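Local atomic coordinates of TRAP dicarboxylate transporter, DctP subunit (Sulfurospirillum deleyianum, PDB entry 4OVS), a protein that binds succinate and probably delivers it, as a periplasmic solute-binding protein, to a TRAP-type transporter. Residues A[318-322]-A[323-327]. Residues are numbered along the deposited sequence; the frame is centred on the assembly and turned at random.
Sequences KTIGE and DLIKK
E322 and K326, one helical turn apart, illustrate an i to i+4 ion pair that begins at a kink in the helix. Their side chains run alongside each other in the same direction. The glutamate is fully extended, with CG anti to the backbone N (chi1 173°), while the lysine bends at its last torsion (chi4 -46°). E322 OE2 forms a rather long salt bridge with K326 NZ, at 3.5 Å; the methylene K326 CE sits closer to that oxygen than the ammonium nitrogen does, in a tight contact of 3.0 Å. Beneath the pair, K326 N donates to E322 O at 3.0 Å. With an alanine at E322, the K326 ammonium would probably lose this carboxylate and its chain would be freer to swing.

At the kink, the N atoms of D323 and L324 lack the usual bonds to residues four earlier. At the backbone angles of G321 a CB would be jammed against I320 O, which calls for glycine. Its carbonyl oxygen accepts I325 N at 3.1 Å (N-H...O angle 166°) and L324 N in a weak, bent bond. The buried I320 and I325 meet through CG2 and CG1, 4.2 Å apart, while L324 CD2 lies 3.5 Å from the backbone I320 O.

All this belongs to helix 317-330, away from the succinate site: I320 and L324 touch L103 and I325 touches L106, both in loops, and L324 also meets V124 of helix 123-134.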
ATOM      1  N   LYS A 318      18.986  -9.224  10.158  1.00 54.32           N
ATOM      2  CA  LYS A 318      18.599 -10.228  11.123  1.00 52.83           C
ATOM      3  C   LYS A 318      17.139 -10.642  10.970  1.00 54.15           C
ATOM      4  O   LYS A 318      16.834 -11.835  10.941  1.00 54.68           O
ATOM      5  CB  LYS A 318      18.874  -9.718  12.531  1.00 59.46           C
ATOM      6  CG  LYS A 318      18.440 -10.643  13.637  1.00 63.68           C
ATOM      7  CD  LYS A 318      18.625  -9.950  14.975  1.00 65.30           C
ATOM      8  CE  LYS A 318      20.092  -9.843  15.355  1.00 64.77           C
ATOM      9  NZ  LYS A 318      20.622 -11.170  15.735  1.00 69.09           N
ATOM     10  N   THR A 319      16.240  -9.670  10.837  1.00 42.23           N
ATOM     11  CA  THR A 319      14.814  -9.972  10.891  1.00 42.80           C
ATOM     12  C   THR A 319      14.204 -10.188   9.510  1.00 44.37           C
ATOM     13  O   THR A 319      13.189 -10.863   9.394  1.00 48.67           O
ATOM     14  CB  THR A 319      14.047  -8.853  11.605  1.00 49.00           C
ATOM     15  OG1 THR A 319      14.429  -7.587  11.048  1.00 48.09           O
ATOM     16  CG2 THR A 319      14.358  -8.853  13.091  1.00 48.70           C
ATOM     17  N   ILE A 320      14.815  -9.612   8.474  1.00 46.11           N
ATOM     18  CA  ILE A 320      14.357  -9.795   7.085  1.00 44.17           C
ATOM     19  C   ILE A 320      15.167 -10.863   6.361  1.00 49.11           C
ATOM     20  O   ILE A 320      14.608 -11.715   5.672  1.00 45.73           O
ATOM     21  CB  ILE A 320      14.466  -8.489   6.254  1.00 43.80           C
ATOM     22  CG1 ILE A 320      13.639  -7.371   6.893  1.00 43.34           C
ATOM     23  CG2 ILE A 320      14.018  -8.734   4.808  1.00 44.38           C
ATOM     24  CD1 ILE A 320      13.420  -6.144   5.982  1.00 46.33           C
ATOM     25  N   GLY A 321      16.489 -10.801   6.494  1.00 43.82           N
ATOM     26  CA  GLY A 321      17.343 -11.801   5.876  1.00 45.43           C
ATOM     27  C   GLY A 321      18.253 -11.169   4.845  1.00 44.69           C
ATOM     28  O   GLY A 321      17.796 -10.662   3.826  1.00 42.42           O
ATOM     29  N   GLU A 322      19.548 -11.180   5.107  1.00 43.10           N
ATOM     30  CA  GLU A 322      20.467 -10.554   4.180  1.00 43.30           C
ATOM     31  C   GLU A 322      20.303 -11.166   2.810  1.00 42.94           C
ATOM     32  O   GLU A 322      20.177 -10.451   1.829  1.00 44.57           O
ATOM     33  CB  GLU A 322      21.902 -10.698   4.616  1.00 45.00           C
ATOM     34  CG  GLU A 322      22.863 -10.189   3.561  1.00 49.22           C
ATOM     35  CD  GLU A 322      24.290 -10.051   4.068  1.00 49.94           C
ATOM     36  OE1 GLU A 322      24.615 -10.647   5.114  1.00 54.93           O
ATOM     37  OE2 GLU A 322      25.090  -9.338   3.423  1.00 48.26           O
ATOM     38  N   ASP A 323      20.288 -12.490   2.731  1.00 48.45           N
ATOM     39  CA  ASP A 323      20.287 -13.131   1.431  1.00 48.40           C
ATOM     40  C   ASP A 323      18.953 -12.912   0.721  1.00 46.33           C
ATOM     41  O   ASP A 323      18.863 -13.026  -0.500  1.00 42.78           O
ATOM     42  CB  ASP A 323      20.646 -14.617   1.559  1.00 54.32           C
ATOM     43  CG  ASP A 323      22.130 -14.829   1.895  1.00 60.87           C
ATOM     44  OD1 ASP A 323      22.998 -14.089   1.344  1.00 59.65           O
ATOM     45  OD2 ASP A 323      22.428 -15.719   2.728  1.00 63.95           O
ATOM     46  N   LEU A 324      17.918 -12.566   1.475  1.00 43.90           N
ATOM     47  CA  LEU A 324      16.623 -12.302   0.865  1.00 42.87           C
ATOM     48  C   LEU A 324      16.727 -10.940   0.181  1.00 43.28           C
ATOM     49  O   LEU A 324      16.342 -10.791  -0.975  1.00 42.39           O
ATOM     50  CB  LEU A 324      15.517 -12.366   1.915  1.00 43.29           C
ATOM     51  CG  LEU A 324      14.048 -12.213   1.512  1.00 47.28           C
ATOM     52  CD1 LEU A 324      13.712 -12.991   0.254  1.00 41.52           C
ATOM     53  CD2 LEU A 324      13.150 -12.683   2.653  1.00 51.37           C
ATOM     54  N   ILE A 325      17.299  -9.962   0.875  1.00 44.74           N
ATOM     55  CA  ILE A 325      17.469  -8.611   0.304  1.00 40.12           C
ATOM     56  C   ILE A 325      18.339  -8.695  -0.957  1.00 44.70           C
ATOM     57  O   ILE A 325      18.106  -7.999  -1.928  1.00 45.92           O
ATOM     58  CB  ILE A 325      18.175  -7.652   1.302  1.00 42.70           C
ATOM     59  CG1 ILE A 325      17.273  -7.305   2.485  1.00 41.66           C
ATOM     60  CG2 ILE A 325      18.557  -6.361   0.620  1.00 40.89           C
ATOM     61  CD1 ILE A 325      18.016  -6.645   3.634  1.00 42.63           C
ATOM     62  N   LYS A 326      19.341  -9.573  -0.937  1.00 45.16           N
ATOM     63  CA  LYS A 326      20.264  -9.713  -2.068  1.00 48.61           C
ATOM     64  C   LYS A 326      19.606 -10.378  -3.269  1.00 45.34           C
ATOM     65  O   LYS A 326      19.859  -9.996  -4.410  1.00 43.37           O
ATOM     66  CB  LYS A 326      21.544 -10.472  -1.657  1.00 49.82           C
ATOM     67  CG  LYS A 326      22.583  -9.576  -0.980  1.00 52.15           C
ATOM     68  CD  LYS A 326      23.865 -10.312  -0.589  1.00 57.66           C
ATOM     69  CE  LYS A 326      24.649  -9.523   0.475  1.00 61.05           C
ATOM     70  NZ  LYS A 326      24.794  -8.043   0.176  1.00 61.32           N
ATOM     71  N   LYS A 327      18.760 -11.364  -3.013  1.00 43.07           N
ATOM     72  CA  LYS A 327      17.964 -11.970  -4.069  1.00 43.02           C
ATOM     73  C   LYS A 327      17.157 -10.916  -4.807  1.00 41.71           C
ATOM     74  O   LYS A 327      17.110 -10.917  -6.032  1.00 39.13           O
ATOM     75  CB  LYS A 327      16.997 -12.986  -3.483  1.00 49.07           C
ATOM     76  CG  LYS A 327      17.093 -14.362  -4.122  1.00 51.31           C
ATOM     77  CD  LYS A 327      16.061 -15.333  -3.557  1.00 47.86           C
ATOM     78  CE  LYS A 327      16.385 -15.712  -2.133  1.00 55.95           C
ATOM     79  NZ  LYS A 327      16.431 -17.211  -1.961  1.00 57.80           N
TER